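Local atomic coordinates of hypothetical protein (PDB entry 2HKV), a protein that is of unknown function but belongs to the DinB superfamily of helical-bundle proteins and binds a nickel ion through three histidines. Residues V13-G16 with V17-R21; P29-W32 with D33-P36; K40-V43 with Y44-A47; Y126-R129 with S130-L133. All coordinates share one frame; numbering follows the deposited sequence.

Interaction 1. Residues V13-G16 with V17-R21; sequences VGVG and VRTTR
V13 to R21 is one run of helix, and four backbone bonds step along it. V17 N, R18 N, T19 N and T20 N reach the carbonyls of V13, G14, V15 and G16 in turn. The bond from R18 N to G14 O is 2.8 Å and nearly straight. Two threonines add a second bond to the same carbonyls. T19 OG1 donates to V15 O at 2.8 Å, and T20 OG1 donates to G16 O at 2.7 Å. In each case N and OG1 arrive from opposite faces of the carbonyl plane. T19 can do this because its OG1 sits between its own N and carbonyl carbon (chi1 57°). The segment lies on helix 4-26 of the DinB helical bundle. V13 CG1 meets V17 CG2 at 4.1 Å, and both valines pack on W90 of helix 82-98 and L54 of helix 43-61. The R18 chain bends at chi3 and folds back, so that one guanidinium face lies over G14 O. R18 NH2 is 4.0 Å from V15 CG2. T19 OG1 is also bonded to R129, so a valine here would probably cost V15 O its second donor and R129 a partner.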
ATOM      1  N   VAL A  13      -9.231  -0.555  -4.609  1.00 33.31           N
ATOM      2  CA  VAL A  13      -8.944  -1.971  -4.407  1.00 34.55           C
ATOM      3  C   VAL A  13      -9.093  -2.746  -5.734  1.00 35.42           C
ATOM      4  O   VAL A  13      -8.314  -3.643  -6.041  1.00 34.85           O
ATOM      5  CB  VAL A  13      -9.773  -2.649  -3.269  1.00 37.49           C
ATOM      6  CG1 VAL A  13      -9.343  -4.105  -3.159  1.00 36.70           C
ATOM      7  CG2 VAL A  13      -9.573  -1.968  -1.926  1.00 35.41           C
ATOM      8  N   GLY A  14     -10.056  -2.373  -6.564  1.00 32.95           N
ATOM      9  CA  GLY A  14     -10.171  -2.997  -7.904  1.00 33.20           C
ATOM     10  C   GLY A  14      -8.915  -2.787  -8.763  1.00 34.20           C
ATOM     11  O   GLY A  14      -8.482  -3.691  -9.506  1.00 35.67           O
ATOM     12  N   VAL A  15      -8.321  -1.595  -8.705  1.00 36.48           N
ATOM     13  CA  VAL A  15      -7.067  -1.358  -9.422  1.00 37.31           C
ATOM     14  C   VAL A  15      -6.009  -2.281  -8.890  1.00 38.53           C
ATOM     15  O   VAL A  15      -5.256  -2.888  -9.654  1.00 38.53           O
ATOM     16  CB  VAL A  15      -6.487   0.104  -9.258  1.00 40.48           C
ATOM     17  CG1 VAL A  15      -5.063   0.196  -9.796  1.00 40.73           C
ATOM     18  CG2 VAL A  15      -7.395   1.204  -9.911  1.00 41.90           C
ATOM     19  N   GLY A  16      -5.885  -2.298  -7.564  1.00 37.94           N
ATOM     20  CA  GLY A  16      -4.974  -3.210  -6.878  1.00 36.64           C
ATOM     21  C   GLY A  16      -5.114  -4.637  -7.341  1.00 35.13           C
ATOM     22  O   GLY A  16      -4.127  -5.316  -7.616  1.00 36.67           O
ATOM     23  N   VAL A  17      -6.336  -5.107  -7.450  1.00 34.06           N
ATOM     24  CA  VAL A  17      -6.582  -6.480  -7.825  1.00 35.61           C
ATOM     25  C   VAL A  17      -6.284  -6.710  -9.302  1.00 34.60           C
ATOM     26  O   VAL A  17      -5.628  -7.676  -9.650  1.00 35.18           O
ATOM     27  CB  VAL A  17      -8.036  -6.879  -7.513  1.00 35.79           C
ATOM     28  CG1 VAL A  17      -8.404  -8.240  -8.180  1.00 42.02           C
ATOM     29  CG2 VAL A  17      -8.249  -6.921  -5.991  1.00 37.37           C
ATOM     30  N   ARG A  18      -6.737  -5.815 -10.178  1.00 33.92           N
ATOM     31  CA  ARG A  18      -6.466  -6.053 -11.592  1.00 36.58           C
ATOM     32  C   ARG A  18      -4.983  -5.995 -11.964  1.00 36.87           C
ATOM     33  O   ARG A  18      -4.499  -6.814 -12.773  1.00 37.42           O
ATOM     34  CB  ARG A  18      -7.245  -5.119 -12.465  1.00 38.89           C
ATOM     35  CG  ARG A  18      -8.731  -5.403 -12.343  1.00 48.09           C
ATOM     36  CD  ARG A  18      -9.545  -4.625 -13.318  1.00 58.01           C
ATOM     37  NE  ARG A  18      -9.278  -3.208 -13.175  1.00 58.74           N
ATOM     38  CZ  ARG A  18      -9.989  -2.352 -12.442  1.00 62.82           C
ATOM     39  NH1 ARG A  18     -11.072  -2.738 -11.732  1.00 52.67           N
ATOM     40  NH2 ARG A  18      -9.585  -1.076 -12.423  1.00 59.04           N
ATOM     41  N   THR A  19      -4.258  -5.042 -11.382  1.00 37.24           N
ATOM     42  CA  THR A  19      -2.810  -4.982 -11.580  1.00 36.23           C
ATOM     43  C   THR A  19      -2.100  -6.168 -10.981  1.00 37.44           C
ATOM     44  O   THR A  19      -1.194  -6.696 -11.599  1.00 36.37           O
ATOM     45  CB  THR A  19      -2.203  -3.674 -11.090  1.00 35.05           C
ATOM     46  OG1 THR A  19      -2.519  -3.464  -9.702  1.00 37.84           O
ATOM     47  CG2 THR A  19      -2.718  -2.456 -11.977  1.00 38.23           C
ATOM     48  N   THR A  20      -2.515  -6.661  -9.818  1.00 36.64           N
ATOM     49  CA  THR A  20      -1.930  -7.869  -9.267  1.00 37.31           C
ATOM     50  C   THR A  20      -2.138  -9.074 -10.166  1.00 39.30           C
ATOM     51  O   THR A  20      -1.190  -9.870 -10.365  1.00 35.39           O
ATOM     52  CB  THR A  20      -2.434  -8.163  -7.844  1.00 36.97           C
ATOM     53  OG1 THR A  20      -2.086  -7.056  -7.010  1.00 36.38           O
ATOM     54  CG2 THR A  20      -1.814  -9.452  -7.249  1.00 34.98           C
ATOM     55  N   ARG A  21      -3.344  -9.186 -10.723  1.00 38.51           N
ATOM     56  CA  ARG A  21      -3.680 -10.272 -11.638  1.00 38.91           C
ATOM     57  C   ARG A  21      -2.705 -10.226 -12.824  1.00 38.44           C
ATOM     58  O   ARG A  21      -2.162 -11.247 -13.233  1.00 38.68           O
ATOM     59  CB  ARG A  21      -5.149 -10.172 -12.088  1.00 39.55           C
ATOM     60  CG  ARG A  21      -5.699 -11.414 -12.660  1.00 48.36           C
ATOM     61  CD  ARG A  21      -7.062 -11.161 -13.334  1.00 50.49           C
ATOM     62  NE  ARG A  21      -8.047 -10.705 -12.350  1.00 58.73           N
ATOM     63  CZ  ARG A  21      -8.874  -9.672 -12.499  1.00 68.19           C
ATOM     64  NH1 ARG A  21      -8.885  -8.937 -13.611  1.00 73.94           N
ATOM     65  NH2 ARG A  21      -9.725  -9.377 -11.522  1.00 67.12           N
TER

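Interaction 2. Residues P29-W32 with D33-P36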
ATOM      1  N   PRO A  29       7.543 -19.836 -15.234  1.00 46.50           N
ATOM      2  CA  PRO A  29       7.657 -21.077 -14.449  1.00 47.09           C
ATOM      3  C   PRO A  29       8.899 -21.161 -13.606  1.00 45.85           C
ATOM      4  O   PRO A  29       8.833 -21.581 -12.465  1.00 49.42           O
ATOM      5  CB  PRO A  29       7.780 -22.173 -15.524  1.00 48.67           C
ATOM      6  CG  PRO A  29       8.025 -21.419 -16.844  1.00 50.34           C
ATOM      7  CD  PRO A  29       7.289 -20.146 -16.658  1.00 48.11           C
ATOM      8  N   GLU A  30      10.035 -20.790 -14.178  1.00 44.45           N
ATOM      9  CA  GLU A  30      11.310 -20.951 -13.494  1.00 45.08           C
ATOM     10  C   GLU A  30      11.403 -20.141 -12.205  1.00 44.21           C
ATOM     11  O   GLU A  30      12.186 -20.472 -11.348  1.00 43.89           O
ATOM     12  CB  GLU A  30      12.499 -20.603 -14.430  1.00 47.66           C
ATOM     13  CG  GLU A  30      12.462 -19.182 -15.107  1.00 51.35           C
ATOM     14  CD  GLU A  30      12.056 -19.164 -16.608  1.00 49.69           C
ATOM     15  OE1 GLU A  30      12.127 -20.210 -17.283  1.00 64.28           O
ATOM     16  OE2 GLU A  30      11.686 -18.078 -17.116  1.00 72.30           O
ATOM     17  N   ASP A  31      10.579 -19.103 -12.061  1.00 44.06           N
ATOM     18  CA  ASP A  31      10.806 -18.074 -11.039  1.00 44.22           C
ATOM     19  C   ASP A  31      10.038 -18.240  -9.719  1.00 43.70           C
ATOM     20  O   ASP A  31      10.283 -17.492  -8.749  1.00 37.85           O
ATOM     21  CB  ASP A  31      10.493 -16.693 -11.647  1.00 43.09           C
ATOM     22  CG  ASP A  31      11.525 -16.278 -12.703  1.00 43.52           C
ATOM     23  OD1 ASP A  31      12.700 -16.735 -12.623  1.00 45.13           O
ATOM     24  OD2 ASP A  31      11.176 -15.485 -13.598  1.00 48.53           O
ATOM     25  N   TRP A  32       9.106 -19.186  -9.682  1.00 42.89           N
ATOM     26  CA  TRP A  32       8.200 -19.305  -8.546  1.00 43.37           C
ATOM     27  C   TRP A  32       8.917 -19.560  -7.226  1.00 40.89           C
ATOM     28  O   TRP A  32       8.521 -19.042  -6.195  1.00 38.94           O
ATOM     29  CB  TRP A  32       7.171 -20.400  -8.784  1.00 42.63           C
ATOM     30  CG  TRP A  32       6.150 -20.072  -9.828  1.00 42.49           C
ATOM     31  CD1 TRP A  32       6.041 -20.631 -11.080  1.00 39.48           C
ATOM     32  CD2 TRP A  32       5.075 -19.161  -9.707  1.00 31.47           C
ATOM     33  NE1 TRP A  32       4.969 -20.111 -11.738  1.00 43.04           N
ATOM     34  CE2 TRP A  32       4.366 -19.182 -10.935  1.00 37.01           C
ATOM     35  CE3 TRP A  32       4.637 -18.312  -8.700  1.00 38.29           C
ATOM     36  CZ2 TRP A  32       3.229 -18.414 -11.154  1.00 40.44           C
ATOM     37  CZ3 TRP A  32       3.517 -17.524  -8.934  1.00 44.43           C
ATOM     38  CH2 TRP A  32       2.823 -17.589 -10.150  1.00 42.41           C
ATOM     39  N   ASP A  33       9.961 -20.366  -7.224  1.00 39.92           N
ATOM     40  CA  ASP A  33      10.671 -20.620  -5.967  1.00 42.05           C
ATOM     41  C   ASP A  33      11.832 -19.681  -5.682  1.00 42.29           C
ATOM     42  O   ASP A  33      12.502 -19.822  -4.652  1.00 44.02           O
ATOM     43  CB  ASP A  33      11.187 -22.075  -5.929  1.00 43.69           C
ATOM     44  CG  ASP A  33      10.055 -23.066  -5.775  1.00 51.79           C
ATOM     45  OD1 ASP A  33       9.152 -22.791  -4.934  1.00 60.05           O
ATOM     46  OD2 ASP A  33      10.048 -24.085  -6.510  1.00 57.80           O
ATOM     47  N   LYS A  34      12.097 -18.757  -6.593  1.00 40.64           N
ATOM     48  CA  LYS A  34      13.137 -17.765  -6.381  1.00 39.26           C
ATOM     49  C   LYS A  34      12.803 -16.878  -5.163  1.00 38.82           C
ATOM     50  O   LYS A  34      11.626 -16.522  -4.913  1.00 37.41           O
ATOM     51  CB  LYS A  34      13.342 -16.905  -7.649  1.00 41.52           C
ATOM     52  CG  LYS A  34      14.041 -17.621  -8.814  1.00 41.43           C
ATOM     53  CD  LYS A  34      15.255 -16.784  -9.332  1.00 45.10           C
ATOM     54  CE  LYS A  34      15.954 -17.338 -10.609  1.00 43.13           C
ATOM     55  NZ  LYS A  34      15.110 -18.145 -11.606  1.00 26.44           N
ATOM     56  N   ARG A  35      13.849 -16.533  -4.412  1.00 38.07           N
ATOM     57  CA  ARG A  35      13.750 -15.601  -3.274  1.00 39.93           C
ATOM     58  C   ARG A  35      14.733 -14.468  -3.506  1.00 41.31           C
ATOM     59  O   ARG A  35      15.876 -14.554  -3.069  1.00 38.83           O
ATOM     60  CB  ARG A  35      14.109 -16.300  -1.943  1.00 39.89           C
ATOM     61  CG  ARG A  35      13.296 -17.552  -1.697  1.00 43.75           C
ATOM     62  CD  ARG A  35      13.682 -18.278  -0.377  1.00 46.05           C
ATOM     63  NE  ARG A  35      12.480 -18.848   0.239  1.00 55.59           N
ATOM     64  CZ  ARG A  35      11.836 -19.927  -0.215  1.00 58.64           C
ATOM     65  NH1 ARG A  35      12.265 -20.590  -1.299  1.00 60.76           N
ATOM     66  NH2 ARG A  35      10.736 -20.344   0.412  1.00 55.14           N
ATOM     67  N   PRO A  36      14.306 -13.419  -4.222  1.00 41.57           N
ATOM     68  CA  PRO A  36      15.180 -12.303  -4.560  1.00 41.05           C
ATOM     69  C   PRO A  36      15.690 -11.533  -3.333  1.00 39.01           C
ATOM     70  O   PRO A  36      16.702 -10.882  -3.432  1.00 43.09           O
ATOM     71  CB  PRO A  36      14.277 -11.387  -5.420  1.00 43.94           C
ATOM     72  CG  PRO A  36      13.114 -12.222  -5.835  1.00 40.09           C
ATOM     73  CD  PRO A  36      12.942 -13.238  -4.747  1.00 40.52           C
TER
HETATM   74  O   HOH W   1      11.047 -21.923  -9.289  1.00 50.47           O
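D31 and K34 are joined twice, once by charge and once through the backbone. The salt bridge runs from K34 NZ to D31 OD1 at 3.0 Å. The ammonium meets this oxygen nearly in line with the CG-OD1 bond. The lysine chain is bent at chi2 and chi4. It leaves the turn beside D31 O and curls back to the carboxylate, with K34 CG 3.8 Å from D31 O. The other carboxylate oxygen, OD2, is hydrogen-bonded to the hydroxyl of Y141. The aspartate is therefore held at both oxygens, which probably limits the rotation of its carboxylate.

The backbone bond closes a type I beta turn from D31 to K34. K34 N donates to D31 O at 3.1 Å, with an N-H...O angle of 144°. The donor lies well above the carbonyl plane, 64° out of it. The turn and the ion pair thus share the same two residues, and the side-chain bridge spans the ends of the turn.

A water makes the third link. It donates to E30 O at 2.8 Å and accepts from D33 N at 2.8 Å. The water ties the carbonyl of E30, in a short 3-10 segment, to the backbone N-H of D33 in the turn.

This surface turn lies in the loop between helix 4-26 and helix 43-61. The indole of W32 packs on I27, P79, Y44 and A47. Backbone bonds tie W32 to Y44 and K34 to V43, at the start of helix 43-61.

Interaction 3. Residues K40-V43 with Y44-A47; sequences KRSV and YEVA
S42 and E45 face each other across the first turn of a helix and exchange bonds. S42 OG accepts from E45 N at 3.1 Å. The hydroxyl reaches that N-H because OG stands between the serine's own N and carbonyl carbon (chi1 73°). In return E45 OE1 accepts from S42 N at 3.1 Å, in a fairly straight bond. The N-H comes from above the carboxylate plane, 49° out of it. This reciprocal pair is a capping box, with S42 at the N-cap. The glutamate chain is extended beyond CG and passes close to the serine, with E45 CG 3.3 Å from S42 OG. Its other oxygen, OE2, forms a salt bridge with R35. With an alanine here, S42 N would probably lose its capping acceptor and R35 its ionic partner.

R41 crosses E45 at a slant. Its CG is 3.9 Å from E45 CB, and the guanidinium and carboxylate planes are 89° apart. The two charged ends do not meet. Instead R41 NE donates to a water at 2.9 Å, and the water donates on to E45 O. R41 CB also touches V46 CG2 at 3.7 Å.

The cap starts helix 43-61 after the loop from helix 4-26. V43 and V46 face helix 114-138, where both pack on Y135. Y44 packs on P79, and its hydroxyl bonds to V77 O.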
ATOM      1  N   LYS A  40      13.355 -13.652   3.051  1.00 56.76           N
ATOM      2  CA  LYS A  40      11.945 -13.354   2.888  1.00 55.55           C
ATOM      3  C   LYS A  40      11.208 -14.361   2.006  1.00 49.28           C
ATOM      4  O   LYS A  40      11.822 -15.266   1.452  1.00 48.38           O
ATOM      5  CB  LYS A  40      11.797 -11.921   2.358  1.00 56.34           C
ATOM      6  CG  LYS A  40      12.500 -10.873   3.241  1.00 62.81           C
ATOM      7  CD  LYS A  40      12.100 -11.021   4.729  1.00 64.11           C
ATOM      8  CE  LYS A  40      12.208  -9.720   5.523  1.00 64.39           C
ATOM      9  NZ  LYS A  40      12.172  -9.945   7.003  1.00 62.07           N
ATOM     10  N   ARG A  41       9.887 -14.191   1.904  1.00 46.94           N
ATOM     11  CA  ARG A  41       9.017 -15.072   1.130  1.00 43.43           C
ATOM     12  C   ARG A  41       9.563 -15.237  -0.307  1.00 42.78           C
ATOM     13  O   ARG A  41      10.161 -14.324  -0.865  1.00 42.61           O
ATOM     14  CB  ARG A  41       7.615 -14.505   1.075  1.00 45.32           C
ATOM     15  CG  ARG A  41       6.649 -14.866   2.199  1.00 45.99           C
ATOM     16  CD  ARG A  41       5.481 -13.968   2.157  1.00 48.27           C
ATOM     17  NE  ARG A  41       4.347 -14.475   2.918  1.00 45.05           N
ATOM     18  CZ  ARG A  41       3.953 -13.950   4.074  1.00 53.50           C
ATOM     19  NH1 ARG A  41       4.569 -12.884   4.568  1.00 54.26           N
ATOM     20  NH2 ARG A  41       2.938 -14.485   4.746  1.00 55.98           N
ATOM     21  N   SER A  42       9.368 -16.410  -0.885  1.00 39.70           N
ATOM     22  CA  SER A  42       9.612 -16.600  -2.302  1.00 37.81           C
ATOM     23  C   SER A  42       8.546 -15.866  -3.166  1.00 35.53           C
ATOM     24  O   SER A  42       7.563 -15.375  -2.634  1.00 32.60           O
ATOM     25  CB  SER A  42       9.603 -18.084  -2.642  1.00 34.70           C
ATOM     26  OG  SER A  42       8.278 -18.580  -2.593  1.00 36.74           O
ATOM     27  N   VAL A  43       8.775 -15.759  -4.489  1.00 34.03           N
ATOM     28  CA  VAL A  43       7.807 -15.220  -5.419  1.00 35.39           C
ATOM     29  C   VAL A  43       6.465 -15.916  -5.258  1.00 34.16           C
ATOM     30  O   VAL A  43       5.406 -15.266  -5.157  1.00 32.26           O
ATOM     31  CB  VAL A  43       8.283 -15.431  -6.899  1.00 37.44           C
ATOM     32  CG1 VAL A  43       7.197 -15.117  -7.849  1.00 30.06           C
ATOM     33  CG2 VAL A  43       9.489 -14.597  -7.188  1.00 37.62           C
ATOM     34  N   TYR A  44       6.496 -17.254  -5.225  1.00 36.00           N
ATOM     35  CA  TYR A  44       5.242 -17.970  -5.148  1.00 36.48           C
ATOM     36  C   TYR A  44       4.561 -17.671  -3.802  1.00 32.78           C
ATOM     37  O   TYR A  44       3.358 -17.503  -3.754  1.00 30.66           O
ATOM     38  CB  TYR A  44       5.440 -19.473  -5.330  1.00 36.18           C
ATOM     39  CG  TYR A  44       4.267 -20.325  -4.894  1.00 38.71           C
ATOM     40  CD1 TYR A  44       3.133 -20.439  -5.666  1.00 37.65           C
ATOM     41  CD2 TYR A  44       4.318 -21.037  -3.694  1.00 49.86           C
ATOM     42  CE1 TYR A  44       2.072 -21.221  -5.263  1.00 46.95           C
ATOM     43  CE2 TYR A  44       3.269 -21.831  -3.278  1.00 46.64           C
ATOM     44  CZ  TYR A  44       2.151 -21.933  -4.062  1.00 49.03           C
ATOM     45  OH  TYR A  44       1.112 -22.740  -3.638  1.00 45.93           O
ATOM     46  N   GLU A  45       5.321 -17.637  -2.721  1.00 32.87           N
ATOM     47  CA  GLU A  45       4.721 -17.402  -1.407  1.00 33.51           C
ATOM     48  C   GLU A  45       4.118 -15.981  -1.255  1.00 32.75           C
ATOM     49  O   GLU A  45       3.076 -15.828  -0.650  1.00 33.75           O
ATOM     50  CB  GLU A  45       5.728 -17.684  -0.289  1.00 27.67           C
ATOM     51  CG  GLU A  45       6.100 -19.154  -0.118  1.00 35.11           C
ATOM     52  CD  GLU A  45       7.354 -19.366   0.764  1.00 41.71           C
ATOM     53  OE1 GLU A  45       8.029 -18.389   1.160  1.00 46.74           O
ATOM     54  OE2 GLU A  45       7.704 -20.548   1.043  1.00 50.06           O
ATOM     55  N   VAL A  46       4.768 -14.964  -1.834  1.00 33.64           N
ATOM     56  CA  VAL A  46       4.176 -13.619  -1.922  1.00 33.09           C
ATOM     57  C   VAL A  46       2.870 -13.653  -2.687  1.00 33.54           C
ATOM     58  O   VAL A  46       1.873 -13.081  -2.259  1.00 34.56           O
ATOM     59  CB  VAL A  46       5.114 -12.610  -2.555  1.00 34.21           C
ATOM     60  CG1 VAL A  46       4.503 -11.176  -2.495  1.00 38.79           C
ATOM     61  CG2 VAL A  46       6.392 -12.542  -1.765  1.00 35.18           C
ATOM     62  N   ALA A  47       2.897 -14.299  -3.860  1.00 32.90           N
ATOM     63  CA  ALA A  47       1.723 -14.441  -4.693  1.00 34.56           C
ATOM     64  C   ALA A  47       0.546 -15.103  -4.017  1.00 34.28           C
ATOM     65  O   ALA A  47      -0.562 -14.624  -4.164  1.00 35.51           O
ATOM     66  CB  ALA A  47       2.052 -15.147  -6.036  1.00 34.70           C
TER
HETATM   67  O   HOH W   2       2.861 -16.962   2.427  1.00 51.99           O

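Interaction 4. Residues Y126-R129 with S130-L133; sequences YHHR and SQLL. With NI (nickel (II) ion), chain B.
The side chains of H128 and Q131 run alongside each other, one helical turn apart. H128 ND1 donates to Q131 OE1 at 2.8 Å. The bond runs nearly in line with the amide C=O, and OE1 is 7° out of the imidazole plane. Ring and amide are close to coplanar, 26° apart. With ND1 so used, H128 NE2 binds the nickel at 2.1 Å. The glutamine is thus a second-shell residue that probably holds the rotation of the ring. Its own amide is held as well, since Q131 NE2 is bonded to Y135 OH. A water bonded to H127 NE2 at 2.9 Å gives Q131 OE1 a further, weak bond. H127 CD2 lies over one face of the H128 ring, 3.5 Å above its plane.

The backbone is paired in the regular helical way. Y126 O, H127 O, H128 O and R129 O accept from the N-H groups of S130, Q131, L132 and L133.

Other polar ends are satisfied outside the segment: Y126 OH by H12 O, R129 NH1 by T19 OG1 and L147 O, and S130 OG by H127 O of the second subunit. F148 makes a cation-pi contact with R129.

Two waters, at 2.1 and 2.2 Å from the nickel, H49, H124 and one further ligand atom complete the site with H128. This three-histidine site within a helical bundle is characteristic of the DinB superfamily.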
ATOM      1  N   TYR A 126      -1.792  -3.325  -1.262  1.00 31.35           N
ATOM      2  CA  TYR A 126      -0.823  -2.438  -1.916  1.00 32.70           C
ATOM      3  C   TYR A 126       0.566  -2.659  -1.357  1.00 34.10           C
ATOM      4  O   TYR A 126       1.519  -2.624  -2.105  1.00 34.01           O
ATOM      5  CB  TYR A 126      -1.279  -0.962  -1.812  1.00 33.34           C
ATOM      6  CG  TYR A 126      -2.234  -0.573  -2.943  1.00 30.42           C
ATOM      7  CD1 TYR A 126      -3.610  -0.856  -2.838  1.00 32.28           C
ATOM      8  CD2 TYR A 126      -1.790   0.116  -4.044  1.00 36.53           C
ATOM      9  CE1 TYR A 126      -4.500  -0.565  -3.846  1.00 30.55           C
ATOM     10  CE2 TYR A 126      -2.664   0.460  -5.056  1.00 35.73           C
ATOM     11  CZ  TYR A 126      -4.027   0.170  -4.932  1.00 36.35           C
ATOM     12  OH  TYR A 126      -4.875   0.523  -5.950  1.00 37.53           O
ATOM     13  N   HIS A 127       0.699  -2.959  -0.066  1.00 34.38           N
ATOM     14  CA  HIS A 127       2.003  -3.352   0.522  1.00 30.97           C
ATOM     15  C   HIS A 127       2.619  -4.554  -0.232  1.00 31.19           C
ATOM     16  O   HIS A 127       3.768  -4.534  -0.647  1.00 32.08           O
ATOM     17  CB  HIS A 127       1.816  -3.661   2.017  1.00 32.85           C
ATOM     18  CG  HIS A 127       3.027  -4.243   2.704  1.00 34.43           C
ATOM     19  ND1 HIS A 127       4.082  -3.465   3.130  1.00 40.13           N
ATOM     20  CD2 HIS A 127       3.354  -5.524   3.005  1.00 35.09           C
ATOM     21  CE1 HIS A 127       5.000  -4.239   3.694  1.00 40.04           C
ATOM     22  NE2 HIS A 127       4.594  -5.497   3.622  1.00 37.24           N
ATOM     23  N   HIS A 128       1.851  -5.629  -0.384  1.00 30.75           N
ATOM     24  CA  HIS A 128       2.393  -6.786  -1.013  1.00 31.00           C
ATOM     25  C   HIS A 128       2.426  -6.730  -2.520  1.00 32.97           C
ATOM     26  O   HIS A 128       3.294  -7.400  -3.104  1.00 33.99           O
ATOM     27  CB  HIS A 128       1.725  -8.075  -0.544  1.00 32.20           C
ATOM     28  CG  HIS A 128       1.972  -8.394   0.887  1.00 28.93           C
ATOM     29  ND1 HIS A 128       3.222  -8.727   1.370  1.00 31.32           N
ATOM     30  CD2 HIS A 128       1.121  -8.492   1.924  1.00 30.59           C
ATOM     31  CE1 HIS A 128       3.104  -9.019   2.662  1.00 33.03           C
ATOM     32  NE2 HIS A 128       1.851  -8.811   3.041  1.00 28.78           N
ATOM     33  N   ARG A 129       1.549  -5.969  -3.176  1.00 32.88           N
ATOM     34  CA  ARG A 129       1.666  -5.766  -4.621  1.00 32.89           C
ATOM     35  C   ARG A 129       3.039  -5.125  -4.916  1.00 30.05           C
ATOM     36  O   ARG A 129       3.773  -5.496  -5.870  1.00 31.76           O
ATOM     37  CB  ARG A 129       0.585  -4.854  -5.122  1.00 33.52           C
ATOM     38  CG  ARG A 129       0.545  -4.752  -6.656  1.00 35.84           C
ATOM     39  CD  ARG A 129      -0.420  -3.696  -7.183  1.00 37.57           C
ATOM     40  NE  ARG A 129       0.023  -2.343  -6.832  1.00 36.02           N
ATOM     41  CZ  ARG A 129      -0.352  -1.245  -7.472  1.00 37.88           C
ATOM     42  NH1 ARG A 129      -1.216  -1.305  -8.463  1.00 40.26           N
ATOM     43  NH2 ARG A 129       0.098  -0.076  -7.051  1.00 38.13           N
ATOM     44  N   SER A 130       3.416  -4.141  -4.088  1.00 32.40           N
ATOM     45  CA  SER A 130       4.732  -3.487  -4.205  1.00 32.63           C
ATOM     46  C   SER A 130       5.871  -4.488  -4.045  1.00 33.48           C
ATOM     47  O   SER A 130       6.873  -4.482  -4.841  1.00 32.13           O
ATOM     48  CB  SER A 130       4.873  -2.378  -3.165  1.00 32.30           C
ATOM     49  OG  SER A 130       6.023  -1.586  -3.421  1.00 35.61           O
ATOM     50  N   GLN A 131       5.761  -5.353  -3.037  1.00 31.79           N
ATOM     51  CA  GLN A 131       6.779  -6.382  -2.813  1.00 31.72           C
ATOM     52  C   GLN A 131       6.953  -7.239  -4.075  1.00 30.85           C
ATOM     53  O   GLN A 131       8.109  -7.495  -4.522  1.00 33.32           O
ATOM     54  CB  GLN A 131       6.351  -7.278  -1.682  1.00 33.54           C
ATOM     55  CG  GLN A 131       7.387  -8.232  -1.218  1.00 38.54           C
ATOM     56  CD  GLN A 131       6.986  -8.936   0.065  1.00 40.83           C
ATOM     57  OE1 GLN A 131       5.897  -8.718   0.594  1.00 35.87           O
ATOM     58  NE2 GLN A 131       7.898  -9.783   0.598  1.00 40.98           N
ATOM     59  N   LEU A 132       5.826  -7.694  -4.633  1.00 30.88           N
ATOM     60  CA  LEU A 132       5.859  -8.573  -5.818  1.00 32.21           C
ATOM     61  C   LEU A 132       6.489  -7.821  -6.952  1.00 35.22           C
ATOM     62  O   LEU A 132       7.350  -8.372  -7.673  1.00 33.16           O
ATOM     63  CB  LEU A 132       4.459  -9.102  -6.210  1.00 31.52           C
ATOM     64  CG  LEU A 132       4.442 -10.019  -7.450  1.00 31.05           C
ATOM     65  CD1 LEU A 132       5.404 -11.277  -7.285  1.00 37.50           C
ATOM     66  CD2 LEU A 132       2.959 -10.363  -7.777  1.00 36.49           C
ATOM     67  N   LEU A 133       6.127  -6.554  -7.102  1.00 31.22           N
ATOM     68  CA  LEU A 133       6.713  -5.756  -8.172  1.00 35.58           C
ATOM     69  C   LEU A 133       8.266  -5.642  -8.012  1.00 34.71           C
ATOM     70  O   LEU A 133       9.051  -5.800  -9.003  1.00 35.33           O
ATOM     71  CB  LEU A 133       6.075  -4.376  -8.182  1.00 37.48           C
ATOM     72  CG  LEU A 133       6.556  -3.367  -9.226  1.00 42.26           C
ATOM     73  CD1 LEU A 133       5.879  -3.649 -10.548  1.00 55.37           C
ATOM     74  CD2 LEU A 133       6.193  -1.934  -8.714  1.00 44.52           C
TER
HETATM   75 NI    NI B 149       1.018  -9.568   4.767  1.00 30.62          NI
HETATM   76  O   HOH W   3       6.730  -7.324   2.846  1.00 49.46           O
HETATM   77  O   HOH W   4       2.935 -10.620   5.309  1.00 30.69           O
HETATM   78  O   HOH W   5       0.355 -10.309   6.589  1.00 31.86           O

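Each interaction is local, made between adjoining segments, so none closes a long loop. The four follow one another along the chain without nesting or crossing. Interaction 1 lies on helix 4-26. Interaction 2 is a turn in the loop that follows, and interaction 3 starts helix 43-61. These two touch through backbone bonds, which fasten the loop to the helix start. Interaction 4 comes much later, on helix 114-138, and meets two of the others. A side-chain hydrogen bond joins it to interaction 1. V46 and V43 pack on Q131 and L132 to join it to interaction 3. Helix 114-138 thus links helices 4-26 and 43-61.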